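Apoptosis regulator Bcl-2 homolog (Fowlpox virus, PDB 5TZP) blocks apoptosis of the infected host cell by sequestering and inactivating several proapoptotic Bcl-2 proteins, including BAK1 and BAX. Local coordinates at residues D13-I18 against K129-F134; A19-Q24 against S38-S43; I86-I91 against N141-Y146. All blocks are in the same frame, centred on the assembly; numbering follows the deposited sequence.

Contact 1 (D13-I18 against K129-F134); sequences DETYYI and KYRSWF
D13 and R131 meet through a salt bridge at the start of helix 14-32, R131 reaching across from helix 115-136. NH1 of R131 comes to the syn side of D13 OD1 at 2.9 Å, somewhat bent, with an N-H...O angle of 140°. The carboxylate and guanidinium planes stand 75° apart, which excludes the flat, two-pronged pairing these groups often adopt; one nitrogen does the work. D13 OD1 has a second task. As N-cap of helix 14-32 it accepts the backbone N of Y16 at 3.0 Å, in a nearly straight bond, and an aspartate suits the place because a short acidic side chain can fold back on the first turn while its charge faces the arginine. The positive end of the helix and R131 would both be expected to stabilise the carboxylate as an anion. R131 runs extended as far as CD and then bends at chi3 (-59°). Its NH1 also donates to a water, which lies 2.9 Å from T15 OG1 and hydrogen-bonds with it.

Beside this polar pair the contact turns apolar. T15 CG2 meets the edge of the F134 ring, 3.9 Å from F134 CD2, the threonine methyl and the phenyl ring running past one another in opposed senses. I18 CG2 adds a looser touch at CZ of the same ring, and W140 packs edge-to-face against F134. A capped helix start, bridged by a salt bridge and flanked by an aromatic ring, with the two helical segments crossing at 85°, joins the first and last long helices of this all-helical Bcl-2 fold.

Contact 2 (A19-Q24 against S38-S43); sequences ALNMIQ and SFVIDS. With EDO (1,2-ethanediol), chain E; SO4 (sulfate ion), chain O.
M22 and V40 make the close-packed half of this contact, where helix 14-32 is met by the chain on its way into helix 43-68. V40 points its side chain at the helix, and V40 CG1 settles 4.2 Å from M22 CA, over the backbone of that turn; the thioether sulfur SD lies at a similar remove from the same methyl. M22 leaves the helix with CG anti to its own nitrogen (chi1 -178°), then bends at chi2 and chi3. This curl brings M22 CE to 3.6 Å from the carbonyl oxygen O of D42. An unbranched, flexible methionine suits such a place, since it can turn to follow an irregular loop, whereas the compact, branched valine covers the helix surface without a long reach. M22 also packs on S45, Y46 and L49 of helix 43-68, and on W140. The Bcl-2 fold is a bundle of helices, and here the connection between two successive long ones folds back on the first, with D42 as N-cap of the second; its OD2 hydrogen-bonds S45 OG and its OD1 forms a salt bridge with R144.

Toward solvent the fit is slacker. F39 leads its ring away from 19-24, alongside N25, to the exposed surface, where R36 makes a cation-pi contact with it. Beside N21, whose side chain is directed at the loop, a molecule of ethanediol, probably from the crystallisation liquor, lies between helix and loop. The backbone N of I41 donates to ethanediol O2 at 2.9 Å in a nearly straight bond. At the other end of the diol, its O1 accepts from the backbone N of D42, also at 2.9 Å but at a more bent angle of 150°.

Contact 3 (I86-I91 against N141-Y146); sequences INWGRI and NGIRIY. With SO4 (sulfate ion), chain J.
The BH1 motif, a signature of the Bcl-2 family, spans the start of helix 88-105 in this contact, and its W88 is covered by the 3-10 turns of 141-145 that follow helix 115-136. The indole lies against bare backbone: G142 C sits over one face, 3.3 Å from W88 NE1, and the amide N of I143 is over the same face. Glycine fits this position because, lacking a side chain, it lets the peptide come down directly on the ring. I143 CB continues the cover in a CH-pi contact, 4.0 Å from the centre of the six-membered ring and 16° off its normal, while I143 CG1 touches W88 CE3 at 3.7 Å. I91 CD1 lies toward the rim of the opposite face, and the W133 ring also meets the indole. The ring's polar NE1 is satisfied by Q137 OE1.

N87 caps the new helix, its OD1 taking the R90 backbone N at 2.8 Å, nearly along the C=O axis. Its ND2 hydrogen-bonds an acidic side chain of the bound peptide, and R90 forms a salt bridge to an acidic side chain there, so this helix start also lines the BH3-binding groove. Y146 serves both sides: its ring meets a peptide aromatic edge-to-face, and the ring edge is turned to W88, Y146 CE2 lying 3.4 Å from W88 CB.

Contact 3 is the most buried, an aromatic and backbone packing beside the peptide groove; contact 1 is partly buried, with a charged pair beside an apolar patch; contact 2 lies at the surface and admits an ethanediol molecule. Contacts 1 and 2 share helix 14-32 and touch where F134 CE2 meets A19 CB. Contacts 1 and 3 join through W133 and Y130 of helix 115-136, which pack on I86, W88 and I91. Between contacts 2 and 3 the tie is ionic, D42 OD1 to R144 NH2 at 2.8 Å. Two of the helix starts, at D13 and N87, are capped from within their own segments.

Contact 1 (D13-I18 against K129-F134)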
loop_
_atom_site.group_PDB
_atom_site.type_symbol
_atom_site.label_atom_id
_atom_site.label_comp_id
_atom_site.label_asym_id
_atom_site.label_seq_id
_atom_site.Cartn_x
_atom_site.Cartn_y
_atom_site.Cartn_z
ATOM N N ASP A 13 -5.434 14.942 11.223
ATOM C CA ASP A 13 -6.754 14.933 11.809
ATOM C C ASP A 13 -7.285 13.493 11.844
ATOM O O ASP A 13 -6.517 12.524 11.727
ATOM C CB ASP A 13 -7.615 15.906 11.038
ATOM C CG ASP A 13 -7.801 15.508 9.583
ATOM O OD1 ASP A 13 -7.215 14.482 9.115
ATOM O OD2 ASP A 13 -8.583 16.218 8.901
ATOM N N GLU A 14 -8.595 13.342 12.067
ATOM C CA GLU A 14 -9.182 12.030 12.200
ATOM C C GLU A 14 -9.020 11.244 10.914
ATOM O O GLU A 14 -8.749 10.058 10.938
ATOM C CB GLU A 14 -10.661 12.133 12.578
ATOM C CG GLU A 14 -11.198 10.808 13.051
ATOM C CD GLU A 14 -12.621 10.901 13.538
ATOM O OE1 GLU A 14 -13.062 12.049 13.739
ATOM O OE2 GLU A 14 -13.267 9.833 13.713
ATOM N N THR A 15 -9.225 11.897 9.789
ATOM C CA THR A 15 -9.095 11.224 8.510
ATOM C C THR A 15 -7.679 10.680 8.337
ATOM O O THR A 15 -7.473 9.553 7.891
ATOM C CB THR A 15 -9.485 12.171 7.372
ATOM O OG1 THR A 15 -10.825 12.639 7.603
ATOM C CG2 THR A 15 -9.380 11.422 6.031
ATOM N N TYR A 16 -6.678 11.515 8.659
ATOM C CA TYR A 16 -5.301 11.074 8.600
ATOM C C TYR A 16 -5.077 9.816 9.404
ATOM O O TYR A 16 -4.447 8.870 8.918
ATOM C CB TYR A 16 -4.350 12.212 9.033
ATOM C CG TYR A 16 -2.903 11.828 9.124
ATOM C CD1 TYR A 16 -2.050 12.016 8.078
ATOM C CD2 TYR A 16 -2.386 11.295 10.345
ATOM C CE1 TYR A 16 -0.732 11.589 8.184
ATOM C CE2 TYR A 16 -1.071 10.982 10.487
ATOM C CZ TYR A 16 -0.258 11.118 9.412
ATOM O OH TYR A 16 1.099 10.805 9.570
ATOM N N TYR A 17 -5.568 9.761 10.658
ATOM C CA TYR A 17 -5.355 8.569 11.477
ATOM C C TYR A 17 -6.157 7.393 11.019
ATOM O O TYR A 17 -5.685 6.282 11.138
ATOM C CB TYR A 17 -5.576 8.889 12.955
ATOM C CG TYR A 17 -4.333 9.668 13.452
ATOM C CD1 TYR A 17 -3.062 9.068 13.566
ATOM C CD2 TYR A 17 -4.424 11.015 13.699
ATOM C CE1 TYR A 17 -1.954 9.820 13.970
ATOM C CE2 TYR A 17 -3.291 11.776 14.130
ATOM C CZ TYR A 17 -2.087 11.147 14.255
ATOM O OH TYR A 17 -1.001 11.942 14.673
ATOM N N ILE A 18 -7.343 7.611 10.445
ATOM C CA ILE A 18 -8.097 6.480 9.876
ATOM C C ILE A 18 -7.296 5.814 8.754
ATOM O O ILE A 18 -7.170 4.577 8.664
ATOM C CB ILE A 18 -9.457 6.955 9.377
ATOM C CG1 ILE A 18 -10.397 7.286 10.568
ATOM C CG2 ILE A 18 -10.060 5.904 8.480
ATOM C CD1 ILE A 18 -11.579 8.093 10.211
ATOM N N LYS A 129 -3.716 14.786 -2.117
ATOM C CA LYS A 129 -4.489 15.105 -3.313
ATOM C C LYS A 129 -5.877 14.475 -3.350
ATOM O O LYS A 129 -6.733 14.937 -4.135
ATOM C CB LYS A 129 -3.712 14.576 -4.530
ATOM C CG LYS A 129 -2.455 15.438 -4.817
ATOM C CD LYS A 129 -1.716 15.032 -6.103
ATOM C CE LYS A 129 -0.665 16.141 -6.491
ATOM N NZ LYS A 129 0.256 15.688 -7.597
ATOM N N TYR A 130 -6.140 13.448 -2.560
ATOM C CA TYR A 130 -7.349 12.646 -2.670
ATOM C C TYR A 130 -8.113 12.551 -1.362
ATOM O O TYR A 130 -8.850 11.588 -1.187
ATOM C CB TYR A 130 -7.064 11.256 -3.236
ATOM C CG TYR A 130 -6.311 11.348 -4.530
ATOM C CD1 TYR A 130 -6.933 11.674 -5.713
ATOM C CD2 TYR A 130 -4.943 11.155 -4.533
ATOM C CE1 TYR A 130 -6.207 11.773 -6.883
ATOM C CE2 TYR A 130 -4.223 11.245 -5.697
ATOM C CZ TYR A 130 -4.884 11.552 -6.845
ATOM O OH TYR A 130 -4.155 11.735 -7.992
ATOM N N ARG A 131 -7.986 13.537 -0.449
ATOM C CA ARG A 131 -8.723 13.477 0.828
ATOM C C ARG A 131 -10.226 13.450 0.632
ATOM O O ARG A 131 -10.923 12.624 1.247
ATOM C CB ARG A 131 -8.267 14.612 1.756
ATOM C CG ARG A 131 -9.007 14.722 3.064
ATOM C CD ARG A 131 -8.626 15.970 3.896
ATOM N NE ARG A 131 -7.224 16.017 4.239
ATOM C CZ ARG A 131 -6.680 15.498 5.345
ATOM N NH1 ARG A 131 -7.420 14.878 6.283
ATOM N NH2 ARG A 131 -5.375 15.632 5.521
ATOM N N SER A 132 -10.788 14.275 -0.256
ATOM C CA SER A 132 -12.230 14.266 -0.475
ATOM C C SER A 132 -12.702 12.963 -1.091
ATOM O O SER A 132 -13.748 12.405 -0.713
ATOM C CB SER A 132 -12.570 15.457 -1.375
ATOM O OG SER A 132 -12.506 16.579 -0.555
ATOM N N TRP A 133 -11.903 12.403 -2.021
ATOM C CA TRP A 133 -12.209 11.081 -2.588
ATOM C C TRP A 133 -12.285 10.023 -1.505
ATOM O O TRP A 133 -13.233 9.239 -1.455
ATOM C CB TRP A 133 -11.168 10.697 -3.678
ATOM C CG TRP A 133 -11.380 9.392 -4.322
ATOM C CD1 TRP A 133 -12.040 9.170 -5.448
ATOM C CD2 TRP A 133 -10.903 8.116 -3.867
ATOM N NE1 TRP A 133 -12.012 7.829 -5.776
ATOM C CE2 TRP A 133 -11.323 7.148 -4.812
ATOM C CE3 TRP A 133 -10.117 7.714 -2.794
ATOM C CZ2 TRP A 133 -11.033 5.784 -4.656
ATOM C CZ3 TRP A 133 -9.804 6.358 -2.667
ATOM C CH2 TRP A 133 -10.245 5.423 -3.580
ATOM N N PHE A 134 -11.310 10.007 -0.606
ATOM C CA PHE A 134 -11.254 9.006 0.462
ATOM C C PHE A 134 -12.423 9.112 1.408
ATOM O O PHE A 134 -13.064 8.092 1.723
ATOM C CB PHE A 134 -9.907 9.124 1.156
ATOM C CG PHE A 134 -9.652 8.107 2.239
ATOM C CD1 PHE A 134 -9.570 6.748 1.956
ATOM C CD2 PHE A 134 -9.502 8.490 3.534
ATOM C CE1 PHE A 134 -9.205 5.837 3.003
ATOM C CE2 PHE A 134 -9.202 7.577 4.547
ATOM C CZ PHE A 134 -9.064 6.269 4.268
HETATM O O HOH W 1 -10.374 15.405 6.730
#

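Contact 2 (A19-Q24 against S38-S43)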
loop_
_atom_site.group_PDB
_atom_site.type_symbol
_atom_site.label_atom_id
_atom_site.label_comp_id
_atom_site.label_asym_id
_atom_site.label_seq_id
_atom_site.Cartn_x
_atom_site.Cartn_y
_atom_site.Cartn_z
ATOM N N ALA A 19 -6.657 6.637 7.915
ATOM C CA ALA A 19 -5.790 6.078 6.867
ATOM C C ALA A 19 -4.542 5.419 7.445
ATOM O O ALA A 19 -4.207 4.271 7.134
ATOM C CB ALA A 19 -5.401 7.168 5.875
ATOM N N LEU A 20 -3.800 6.178 8.259
ATOM C CA LEU A 20 -2.514 5.702 8.769
ATOM C C LEU A 20 -2.667 4.427 9.568
ATOM O O LEU A 20 -1.888 3.519 9.430
ATOM C CB LEU A 20 -1.863 6.800 9.606
ATOM C CG LEU A 20 -0.543 6.374 10.279
ATOM C CD1 LEU A 20 0.497 6.097 9.214
ATOM C CD2 LEU A 20 -0.058 7.423 11.236
ATOM N N ASN A 21 -3.647 4.379 10.474
ATOM C CA ASN A 21 -3.751 3.232 11.382
ATOM C C ASN A 21 -4.012 1.928 10.625
ATOM O O ASN A 21 -3.506 0.890 10.999
ATOM C CB ASN A 21 -4.852 3.514 12.403
ATOM C CG ASN A 21 -4.936 2.489 13.469
ATOM O OD1 ASN A 21 -5.874 1.717 13.464
ATOM N ND2 ASN A 21 -3.966 2.454 14.381
ATOM N N MET A 22 -4.810 1.971 9.549
ATOM C CA MET A 22 -5.041 0.790 8.730
ATOM C C MET A 22 -3.777 0.350 8.027
ATOM O O MET A 22 -3.384 -0.815 8.085
ATOM C CB MET A 22 -6.099 1.159 7.714
ATOM C CG MET A 22 -6.471 0.010 6.818
ATOM S SD MET A 22 -7.449 -1.283 7.619
ATOM C CE MET A 22 -9.110 -0.679 7.446
ATOM N N ILE A 23 -3.106 1.281 7.360
ATOM C CA ILE A 23 -1.912 0.952 6.592
ATOM C C ILE A 23 -0.806 0.416 7.500
ATOM O O ILE A 23 -0.176 -0.619 7.218
ATOM C CB ILE A 23 -1.447 2.201 5.841
ATOM C CG1 ILE A 23 -2.470 2.614 4.780
ATOM C CG2 ILE A 23 -0.063 1.925 5.207
ATOM C CD1 ILE A 23 -2.337 4.007 4.253
ATOM N N GLN A 24 -0.522 1.132 8.584
ATOM C CA GLN A 24 0.592 0.750 9.456
ATOM C C GLN A 24 0.330 -0.576 10.151
ATOM O O GLN A 24 1.215 -1.432 10.222
ATOM C CB GLN A 24 0.884 1.853 10.456
ATOM C CG GLN A 24 2.226 1.654 11.164
ATOM C CD GLN A 24 2.734 2.826 11.906
ATOM O OE1 GLN A 24 2.039 3.816 12.066
ATOM N NE2 GLN A 24 3.906 2.712 12.466
ATOM N N SER A 38 -7.369 -6.656 15.230
ATOM C CA SER A 38 -8.039 -6.110 16.416
ATOM C C SER A 38 -7.567 -4.727 16.809
ATOM O O SER A 38 -8.211 -4.077 17.689
ATOM C CB SER A 38 -7.878 -7.097 17.558
ATOM O OG SER A 38 -6.602 -7.002 18.088
ATOM N N PHE A 39 -6.573 -4.196 16.127
ATOM C CA PHE A 39 -6.082 -2.881 16.432
ATOM C C PHE A 39 -6.641 -1.824 15.531
ATOM O O PHE A 39 -6.286 -0.656 15.679
ATOM C CB PHE A 39 -4.543 -2.835 16.414
ATOM C CG PHE A 39 -3.938 -3.730 17.447
ATOM C CD1 PHE A 39 -3.892 -3.358 18.784
ATOM C CD2 PHE A 39 -3.500 -4.988 17.132
ATOM C CE1 PHE A 39 -3.365 -4.184 19.740
ATOM C CE2 PHE A 39 -2.970 -5.821 18.075
ATOM C CZ PHE A 39 -2.905 -5.419 19.405
ATOM N N VAL A 40 -7.467 -2.185 14.573
ATOM C CA VAL A 40 -8.105 -1.226 13.658
ATOM C C VAL A 40 -9.595 -1.134 13.935
ATOM O O VAL A 40 -10.176 -2.022 14.520
ATOM C CB VAL A 40 -7.828 -1.562 12.176
ATOM C CG1 VAL A 40 -6.353 -1.671 11.881
ATOM C CG2 VAL A 40 -8.533 -2.806 11.746
ATOM N N ILE A 41 -10.214 -0.033 13.501
ATOM C CA ILE A 41 -11.644 0.111 13.706
ATOM C C ILE A 41 -12.420 -0.801 12.737
ATOM O O ILE A 41 -13.352 -1.507 13.128
ATOM C CB ILE A 41 -12.030 1.592 13.575
ATOM C CG1 ILE A 41 -11.382 2.435 14.713
ATOM C CG2 ILE A 41 -13.573 1.736 13.516
ATOM C CD1 ILE A 41 -11.593 3.937 14.482
ATOM N N ASP A 42 -12.054 -0.781 11.449
ATOM C CA ASP A 42 -12.813 -1.422 10.381
ATOM C C ASP A 42 -12.164 -2.764 10.044
ATOM O O ASP A 42 -11.366 -2.898 9.102
ATOM C CB ASP A 42 -12.892 -0.476 9.178
ATOM C CG ASP A 42 -13.802 -1.014 8.098
ATOM O OD1 ASP A 42 -14.232 -2.182 8.142
ATOM O OD2 ASP A 42 -14.015 -0.222 7.123
ATOM N N SER A 43 -12.530 -3.781 10.834
ATOM C CA SER A 43 -11.907 -5.099 10.669
ATOM C C SER A 43 -12.318 -5.784 9.363
ATOM O O SER A 43 -11.518 -6.493 8.777
ATOM C CB SER A 43 -12.245 -5.983 11.875
ATOM O OG SER A 43 -12.021 -5.282 13.097
HETATM C C1 EDO E . -8.994 1.963 10.211
HETATM O O1 EDO E . -10.295 1.298 10.435
HETATM C C2 EDO E . -8.704 2.888 11.365
HETATM O O2 EDO E . -8.495 2.100 12.568
HETATM S S SO4 O . 6.337 4.817 14.407
HETATM O O1 SO4 O . 7.758 4.470 14.158
HETATM O O2 SO4 O . 6.159 5.321 15.807
HETATM O O3 SO4 O . 5.618 3.577 14.188
HETATM O O4 SO4 O . 5.860 5.858 13.476
#

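Contact 3 (I86-I91 against N141-Y146)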
loop_
_atom_site.group_PDB
_atom_site.type_symbol
_atom_site.label_atom_id
_atom_site.label_comp_id
_atom_site.label_asym_id
_atom_site.label_seq_id
_atom_site.Cartn_x
_atom_site.Cartn_y
_atom_site.Cartn_z
ATOM N N ILE A 86 -6.315 8.264 -8.559
ATOM C CA ILE A 86 -6.344 7.240 -7.535
ATOM C C ILE A 86 -7.480 6.259 -7.850
ATOM O O ILE A 86 -8.509 6.629 -8.469
ATOM C CB ILE A 86 -6.513 7.860 -6.134
ATOM C CG1 ILE A 86 -6.232 6.894 -4.993
ATOM C CG2 ILE A 86 -7.971 8.444 -5.944
ATOM C CD1 ILE A 86 -6.042 7.597 -3.669
ATOM N N ASN A 87 -7.314 5.000 -7.438
ATOM C CA ASN A 87 -8.371 4.002 -7.391
ATOM C C ASN A 87 -7.951 2.947 -6.392
ATOM O O ASN A 87 -6.809 2.964 -5.916
ATOM C CB ASN A 87 -8.737 3.421 -8.774
ATOM C CG ASN A 87 -7.619 2.724 -9.454
ATOM O OD1 ASN A 87 -6.921 1.919 -8.789
ATOM N ND2 ASN A 87 -7.480 2.886 -10.761
ATOM N N TRP A 88 -8.841 2.047 -6.029
ATOM C CA TRP A 88 -8.535 1.092 -4.992
ATOM C C TRP A 88 -7.489 0.091 -5.432
ATOM O O TRP A 88 -6.655 -0.330 -4.600
ATOM C CB TRP A 88 -9.792 0.365 -4.481
ATOM C CG TRP A 88 -10.556 1.234 -3.577
ATOM C CD1 TRP A 88 -11.815 1.808 -3.842
ATOM C CD2 TRP A 88 -10.204 1.648 -2.252
ATOM N NE1 TRP A 88 -12.170 2.553 -2.771
ATOM C CE2 TRP A 88 -11.230 2.503 -1.770
ATOM C CE3 TRP A 88 -9.098 1.411 -1.438
ATOM C CZ2 TRP A 88 -11.173 3.064 -0.523
ATOM C CZ3 TRP A 88 -9.062 2.006 -0.194
ATOM C CH2 TRP A 88 -10.093 2.802 0.243
ATOM N N GLY A 89 -7.429 -0.319 -6.693
ATOM C CA GLY A 89 -6.354 -1.207 -7.118
ATOM C C GLY A 89 -4.984 -0.590 -6.950
ATOM O O GLY A 89 -4.032 -1.289 -6.611
ATOM N N ARG A 90 -4.873 0.692 -7.251
ATOM C CA ARG A 90 -3.635 1.437 -7.076
ATOM C C ARG A 90 -3.237 1.480 -5.601
ATOM O O ARG A 90 -2.056 1.319 -5.244
ATOM C CB ARG A 90 -3.697 2.822 -7.685
ATOM C CG ARG A 90 -3.670 2.739 -9.250
ATOM C CD ARG A 90 -3.792 4.073 -9.850
ATOM N NE ARG A 90 -3.808 3.998 -11.318
ATOM C CZ ARG A 90 -3.185 4.885 -12.084
ATOM N NH1 ARG A 90 -2.400 5.842 -11.605
ATOM N NH2 ARG A 90 -3.206 4.622 -13.396
ATOM N N ILE A 91 -4.203 1.799 -4.739
ATOM C CA ILE A 91 -3.962 1.847 -3.280
ATOM C C ILE A 91 -3.493 0.496 -2.803
ATOM O O ILE A 91 -2.508 0.398 -2.059
ATOM C CB ILE A 91 -5.229 2.339 -2.541
ATOM C CG1 ILE A 91 -5.455 3.803 -2.849
ATOM C CG2 ILE A 91 -5.078 2.121 -1.030
ATOM C CD1 ILE A 91 -6.865 4.291 -2.354
ATOM N N ASN A 141 -14.253 1.735 3.622
ATOM C CA ASN A 141 -15.401 0.955 3.180
ATOM C C ASN A 141 -15.349 0.713 1.687
ATOM O O ASN A 141 -15.819 -0.335 1.206
ATOM C CB ASN A 141 -16.699 1.678 3.602
ATOM C CG ASN A 141 -17.860 0.771 3.489
ATOM O OD1 ASN A 141 -18.621 0.822 2.478
ATOM N ND2 ASN A 141 -18.035 -0.036 4.466
ATOM N N GLY A 142 -14.836 1.676 0.908
ATOM C CA GLY A 142 -14.856 1.512 -0.537
ATOM C C GLY A 142 -14.016 0.357 -1.051
ATOM O O GLY A 142 -14.269 -0.120 -2.166
ATOM N N ILE A 143 -13.083 -0.140 -0.227
ATOM C CA ILE A 143 -12.258 -1.272 -0.622
ATOM C C ILE A 143 -13.066 -2.554 -0.680
ATOM O O ILE A 143 -12.620 -3.553 -1.249
ATOM C CB ILE A 143 -11.056 -1.429 0.293
ATOM C CG1 ILE A 143 -9.911 -2.099 -0.478
ATOM C CG2 ILE A 143 -11.408 -2.238 1.538
ATOM C CD1 ILE A 143 -8.580 -2.120 0.361
ATOM N N ARG A 144 -14.265 -2.578 -0.049
ATOM C CA ARG A 144 -15.022 -3.820 0.079
ATOM C C ARG A 144 -15.492 -4.381 -1.254
ATOM O O ARG A 144 -15.924 -5.537 -1.319
ATOM C CB ARG A 144 -16.132 -3.682 1.086
ATOM C CG ARG A 144 -15.658 -3.457 2.483
ATOM C CD ARG A 144 -16.837 -3.153 3.379
ATOM N NE ARG A 144 -16.401 -2.915 4.756
ATOM C CZ ARG A 144 -17.204 -2.897 5.791
ATOM N NH1 ARG A 144 -18.517 -3.114 5.648
ATOM N NH2 ARG A 144 -16.786 -2.694 7.046
ATOM N N ILE A 145 -15.420 -3.593 -2.327
ATOM C CA ILE A 145 -15.711 -4.134 -3.648
ATOM C C ILE A 145 -14.756 -5.236 -4.059
ATOM O O ILE A 145 -15.072 -5.958 -5.010
ATOM C CB ILE A 145 -15.791 -3.007 -4.677
ATOM C CG1 ILE A 145 -14.464 -2.303 -4.900
ATOM C CG2 ILE A 145 -16.965 -2.043 -4.338
ATOM C CD1 ILE A 145 -14.458 -1.412 -6.104
ATOM N N TYR A 146 -13.628 -5.341 -3.362
ATOM C CA TYR A 146 -12.692 -6.430 -3.605
ATOM C C TYR A 146 -12.786 -7.546 -2.626
ATOM O O TYR A 146 -11.916 -8.447 -2.640
ATOM C CB TYR A 146 -11.266 -5.891 -3.612
ATOM C CG TYR A 146 -11.044 -4.884 -4.740
ATOM C CD1 TYR A 146 -11.570 -5.153 -6.047
ATOM C CD2 TYR A 146 -10.574 -3.699 -4.495
ATOM C CE1 TYR A 146 -11.404 -4.198 -7.084
ATOM C CE2 TYR A 146 -10.398 -2.791 -5.508
ATOM C CZ TYR A 146 -10.780 -3.023 -6.733
ATOM O OH TYR A 146 -10.564 -1.969 -7.628
HETATM S S SO4 J . -19.815 -2.506 9.244
HETATM O O1 SO4 J . -18.400 -2.744 9.372
HETATM O O2 SO4 J . -20.560 -3.546 10.037
HETATM O O3 SO4 J . -19.958 -1.110 9.702
HETATM O O4 SO4 J . -20.349 -2.621 7.876
#